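Local coordinates for peroxisomal membrane protein PEX15 (Saccharomyces cerevisiae, PDB 5VXV) that docks the AAA-ATPase PEX1-PEX6 on the peroxisomal membrane, for extraction of the receptor PEX5, at residues 45-57 / 96-108. Numbering follows the deposited sequence. Where two conformers were deposited one is given.
Sequences FVSACDIMPSFTK and KFFRCCIKVIQFN
R99 grips the carboxylate of D50 side-on: its NE donates to D50 OD1 and its NH2 to D50 OD2, both at 3.0 Å and nearly straight. D50 can meet it because its CG lies anti to the backbone N (chi1 -167°), which brings the carboxylate within reach of R99. A leucine in place of R99 would probably leave this carboxylate without its paired donors and with its charge less well balanced. Water 2 also donates to D50 OD1 and accepts from K103 NZ, linking acid and lysine. K103 is long enough to reach the backbone carbonyls at the helix-loop junction; stretched out beyond CG in the conformer given, its NZ donates to M52 O (2.7 Å) and weakly to C49 O. Water 1 accepts from K96 NZ and donates to S47 O. Farther along, water 3 takes the N-H of F55 and donates to K103 O and N108 OD1, tying loop to helix. In the conformer given, the flat F55 ring turns its edge to V104 on the buried side, where C49 CB also rests on the small thiol of C100. Segments 45-51 and 96-108 cross at 49°, a helix-helix packing extended by the following loop within the almost wholly helical, predicted cytoplasmic domain of PEX15.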
loop_
_atom_site.group_PDB
_atom_site.type_symbol
_atom_site.label_atom_id
_atom_site.label_comp_id
_atom_site.label_asym_id
_atom_site.label_seq_id
_atom_site.Cartn_x
_atom_site.Cartn_y
_atom_site.Cartn_z
ATOM N N PHE A 45 -6.923 -12.276 1.364
ATOM C CA PHE A 45 -5.712 -12.149 2.165
ATOM C C PHE A 45 -5.245 -10.700 2.233
ATOM O O PHE A 45 -4.950 -10.180 3.315
ATOM C CB PHE A 45 -4.617 -13.044 1.589
ATOM C CG PHE A 45 -3.297 -12.894 2.277
ATOM C CD1 PHE A 45 -3.109 -13.397 3.552
ATOM C CD2 PHE A 45 -2.243 -12.249 1.651
ATOM C CE1 PHE A 45 -1.897 -13.264 4.190
ATOM C CE2 PHE A 45 -1.026 -12.113 2.284
ATOM C CZ PHE A 45 -0.851 -12.619 3.554
ATOM N N VAL A 46 -5.177 -10.026 1.082
ATOM C CA VAL A 46 -4.712 -8.640 1.057
ATOM C C VAL A 46 -5.672 -7.739 1.825
ATOM O O VAL A 46 -5.250 -6.854 2.578
ATOM C CB VAL A 46 -4.531 -8.170 -0.398
ATOM C CG1 VAL A 46 -4.168 -6.689 -0.452
ATOM C CG2 VAL A 46 -3.455 -8.992 -1.086
ATOM N N SER A 47 -6.979 -7.946 1.651
ATOM C CA SER A 47 -7.952 -7.107 2.342
ATOM C C SER A 47 -7.875 -7.297 3.851
ATOM O O SER A 47 -7.973 -6.324 4.610
ATOM C CB SER A 47 -9.362 -7.409 1.837
ATOM O OG SER A 47 -9.540 -6.917 0.521
ATOM N N ALA A 48 -7.702 -8.539 4.306
ATOM C CA ALA A 48 -7.601 -8.794 5.739
ATOM C C ALA A 48 -6.328 -8.182 6.312
ATOM O O ALA A 48 -6.357 -7.533 7.364
ATOM C CB ALA A 48 -7.650 -10.298 6.009
ATOM N N CYS A 49 -5.198 -8.372 5.628
ATOM C CA CYS A 49 -3.943 -7.807 6.113
ATOM C C CYS A 49 -3.989 -6.288 6.157
ATOM O O CYS A 49 -3.359 -5.676 7.029
ATOM C CB CYS A 49 -2.783 -8.277 5.236
ATOM S SG CYS A 49 -2.353 -10.010 5.492
ATOM N N ASP A 50 -4.725 -5.660 5.236
ATOM C CA ASP A 50 -4.798 -4.203 5.228
ATOM C C ASP A 50 -5.521 -3.670 6.459
ATOM O O ASP A 50 -5.279 -2.529 6.869
ATOM C CB ASP A 50 -5.489 -3.715 3.954
ATOM C CG ASP A 50 -5.318 -2.217 3.730
ATOM O OD1 ASP A 50 -4.177 -1.715 3.844
ATOM O OD2 ASP A 50 -6.326 -1.539 3.441
ATOM N N ILE A 51 -6.405 -4.470 7.062
ATOM C CA ILE A 51 -7.135 -4.024 8.244
ATOM C C ILE A 51 -6.297 -4.191 9.510
ATOM O O ILE A 51 -6.441 -3.408 10.455
ATOM C CB ILE A 51 -8.473 -4.777 8.361
ATOM C CG1 ILE A 51 -9.390 -4.418 7.188
ATOM C CG2 ILE A 51 -9.172 -4.448 9.681
ATOM C CD1 ILE A 51 -10.604 -5.316 7.051
HETATM N N MSE A 52 -5.434 -5.201 9.568
HETATM C CA MSE A 52 -4.597 -5.415 10.751
HETATM C C MSE A 52 -3.761 -4.173 11.054
HETATM O O MSE A 52 -3.100 -3.655 10.159
HETATM C CB MSE A 52 -3.665 -6.613 10.550
HETATM C CG MSE A 52 -4.357 -7.962 10.466
HETATM SE SE MSE A 52 -5.283 -8.484 12.101
HETATM C CE MSE A 52 -3.896 -8.095 13.415
ATOM N N PRO A 53 -3.780 -3.694 12.305
ATOM C CA PRO A 53 -2.892 -2.568 12.652
ATOM C C PRO A 53 -1.433 -2.868 12.369
ATOM O O PRO A 53 -0.695 -1.994 11.898
ATOM C CB PRO A 53 -3.145 -2.358 14.154
ATOM C CG PRO A 53 -4.430 -3.027 14.444
ATOM C CD PRO A 53 -4.594 -4.134 13.452
ATOM N N SER A 54 -1.003 -4.093 12.654
ATOM C CA SER A 54 0.356 -4.540 12.381
ATOM C C SER A 54 0.336 -6.060 12.330
ATOM O O SER A 54 -0.668 -6.697 12.656
ATOM C CB SER A 54 1.341 -4.032 13.438
ATOM O OG SER A 54 1.177 -4.725 14.660
ATOM N N PHE A 55 1.469 -6.641 11.938
ATOM C CA PHE A 55 1.603 -8.089 11.823
ATOM C C PHE A 55 2.347 -8.709 13.001
ATOM O O PHE A 55 2.645 -9.908 12.972
ATOM C CB PHE A 55 2.322 -8.449 10.524
ATOM C CG PHE A 55 1.652 -7.920 9.290
ATOM C CD1 PHE A 55 0.274 -7.970 9.155
ATOM C CD2 PHE A 55 2.401 -7.368 8.267
ATOM C CE1 PHE A 55 -0.342 -7.485 8.018
ATOM C CE2 PHE A 55 1.792 -6.879 7.129
ATOM C CZ PHE A 55 0.418 -6.936 7.004
ATOM N N THR A 56 2.602 -7.939 14.051
ATOM C CA THR A 56 3.510 -8.347 15.115
ATOM C C THR A 56 2.847 -9.119 16.249
ATOM O O THR A 56 3.552 -9.803 16.997
ATOM C CB THR A 56 4.215 -7.119 15.702
ATOM O OG1 THR A 56 3.243 -6.232 16.269
ATOM C CG2 THR A 56 4.999 -6.391 14.622
ATOM N N LYS A 57 1.528 -9.032 16.400
ATOM C CA LYS A 57 0.839 -9.696 17.501
ATOM C C LYS A 57 0.298 -11.069 17.123
ATOM O O LYS A 57 -0.386 -11.695 17.939
ATOM C CB LYS A 57 -0.309 -8.817 18.009
ATOM N N LYS A 96 -3.608 -1.258 -1.321
ATOM C CA LYS A 96 -3.598 -2.109 -0.135
ATOM C C LYS A 96 -2.293 -2.887 -0.030
ATOM O O LYS A 96 -1.708 -2.990 1.053
ATOM C CB LYS A 96 -4.786 -3.073 -0.153
ATOM C CG LYS A 96 -6.144 -2.422 0.063
ATOM C CD LYS A 96 -7.246 -3.460 0.219
ATOM C CE LYS A 96 -8.601 -2.792 0.398
ATOM N NZ LYS A 96 -9.706 -3.769 0.642
ATOM N N PHE A 97 -1.822 -3.450 -1.147
ATOM C CA PHE A 97 -0.574 -4.203 -1.131
ATOM C C PHE A 97 0.586 -3.333 -0.664
ATOM O O PHE A 97 1.377 -3.741 0.194
ATOM C CB PHE A 97 -0.295 -4.780 -2.520
ATOM C CG PHE A 97 1.035 -5.467 -2.628
ATOM C CD1 PHE A 97 1.175 -6.799 -2.274
ATOM C CD2 PHE A 97 2.149 -4.777 -3.076
ATOM C CE1 PHE A 97 2.403 -7.426 -2.366
ATOM C CE2 PHE A 97 3.379 -5.400 -3.172
ATOM C CZ PHE A 97 3.504 -6.726 -2.815
ATOM N N PHE A 98 0.707 -2.123 -1.217
ATOM C CA PHE A 98 1.787 -1.236 -0.795
ATOM C C PHE A 98 1.684 -0.920 0.693
ATOM O O PHE A 98 2.698 -0.893 1.401
ATOM C CB PHE A 98 1.779 0.052 -1.626
ATOM C CG PHE A 98 2.293 -0.117 -3.038
ATOM C CD1 PHE A 98 3.391 -0.920 -3.305
ATOM C CD2 PHE A 98 1.676 0.530 -4.097
ATOM C CE1 PHE A 98 3.863 -1.072 -4.597
ATOM C CE2 PHE A 98 2.146 0.381 -5.392
ATOM C CZ PHE A 98 3.240 -0.422 -5.639
ATOM N N ARG A 99 0.468 -0.698 1.196
ATOM C CA ARG A 99 0.314 -0.419 2.622
ATOM C C ARG A 99 0.762 -1.610 3.463
ATOM O O ARG A 99 1.315 -1.434 4.555
ATOM C CB ARG A 99 -1.133 -0.047 2.939
ATOM C CG ARG A 99 -1.527 1.343 2.462
ATOM C CD ARG A 99 -2.794 1.840 3.151
ATOM N NE ARG A 99 -3.978 1.085 2.747
ATOM C CZ ARG A 99 -4.814 1.442 1.774
ATOM N NH1 ARG A 99 -4.616 2.557 1.081
ATOM N NH2 ARG A 99 -5.858 0.678 1.493
ATOM N N CYS A 100 0.538 -2.831 2.970
ATOM C CA CYS A 100 0.991 -4.014 3.697
ATOM C C CYS A 100 2.514 -4.103 3.714
ATOM O O CYS A 100 3.106 -4.467 4.736
ATOM C CB CYS A 100 0.384 -5.276 3.082
ATOM S SG CYS A 100 -1.395 -5.437 3.359
ATOM N N CYS A 101 3.167 -3.772 2.597
ATOM C CA CYS A 101 4.627 -3.726 2.587
ATOM C C CYS A 101 5.142 -2.695 3.583
ATOM O O CYS A 101 6.132 -2.933 4.285
ATOM C CB CYS A 101 5.136 -3.405 1.182
ATOM S SG CYS A 101 4.769 -4.663 -0.061
ATOM N N ILE A 102 4.476 -1.543 3.657
ATOM C CA ILE A 102 4.867 -0.500 4.600
ATOM C C ILE A 102 4.733 -1.000 6.033
ATOM O O ILE A 102 5.584 -0.723 6.885
ATOM C CB ILE A 102 4.021 0.763 4.351
ATOM C CG1 ILE A 102 4.397 1.390 3.005
ATOM C CG2 ILE A 102 4.189 1.777 5.482
ATOM C CD1 ILE A 102 3.382 2.380 2.479
ATOM N N LYS A 103 3.666 -1.749 6.313
ATOM C CA LYS A 103 3.444 -2.241 7.670
ATOM C C LYS A 103 4.561 -3.173 8.119
ATOM O O LYS A 103 4.912 -3.196 9.305
ATOM C CB LYS A 103 2.093 -2.946 7.760
ATOM C CG LYS A 103 0.929 -1.986 7.923
ATOM C CD LYS A 103 -0.402 -2.708 7.907
ATOM C CE LYS A 103 -1.558 -1.723 7.960
ATOM N NZ LYS A 103 -2.869 -2.397 7.769
ATOM N N VAL A 104 5.131 -3.946 7.193
ATOM C CA VAL A 104 6.257 -4.815 7.533
ATOM C C VAL A 104 7.470 -3.977 7.918
ATOM O O VAL A 104 8.098 -4.200 8.959
ATOM C CB VAL A 104 6.578 -5.761 6.359
ATOM C CG1 VAL A 104 7.913 -6.478 6.580
ATOM C CG2 VAL A 104 5.460 -6.776 6.174
ATOM N N ILE A 105 7.818 -3.003 7.078
ATOM C CA ILE A 105 8.975 -2.158 7.354
ATOM C C ILE A 105 8.786 -1.413 8.667
ATOM O O ILE A 105 9.719 -1.284 9.467
ATOM C CB ILE A 105 9.207 -1.184 6.183
ATOM C CG1 ILE A 105 9.514 -1.957 4.897
ATOM C CG2 ILE A 105 10.344 -0.212 6.502
ATOM C CD1 ILE A 105 9.479 -1.105 3.640
ATOM N N GLN A 106 7.572 -0.919 8.910
ATOM C CA GLN A 106 7.336 -0.025 10.039
ATOM C C GLN A 106 7.388 -0.764 11.372
ATOM O O GLN A 106 7.913 -0.232 12.357
ATOM C CB GLN A 106 5.987 0.670 9.858
ATOM C CG GLN A 106 5.630 1.661 10.948
ATOM C CD GLN A 106 4.312 2.358 10.674
ATOM O OE1 GLN A 106 3.683 2.136 9.639
ATOM N NE2 GLN A 106 3.884 3.203 11.602
ATOM N N PHE A 107 6.849 -1.983 11.433
ATOM C CA PHE A 107 6.659 -2.669 12.706
ATOM C C PHE A 107 7.454 -3.958 12.861
ATOM O O PHE A 107 7.817 -4.300 13.990
ATOM C CB PHE A 107 5.170 -2.987 12.922
ATOM C CG PHE A 107 4.290 -1.769 12.960
ATOM C CD1 PHE A 107 4.375 -0.870 14.011
ATOM C CD2 PHE A 107 3.374 -1.527 11.951
ATOM C CE1 PHE A 107 3.566 0.252 14.051
ATOM C CE2 PHE A 107 2.562 -0.409 11.985
ATOM C CZ PHE A 107 2.659 0.482 13.037
ATOM N N ASN A 108 7.723 -4.690 11.781
ATOM C CA ASN A 108 8.443 -5.952 11.902
ATOM C C ASN A 108 9.954 -5.781 11.885
ATOM O O ASN A 108 10.665 -6.653 12.399
ATOM C CB ASN A 108 8.027 -6.911 10.784
ATOM C CG ASN A 108 6.660 -7.522 11.022
ATOM O OD1 ASN A 108 5.662 -7.081 10.454
ATOM N ND2 ASN A 108 6.608 -8.545 11.870
HETATM O O HOH W 1 -9.480 -4.217 3.416
HETATM O O HOH W 2 -1.935 -2.540 4.990
HETATM O O HOH W 3 3.834 -5.323 10.828
#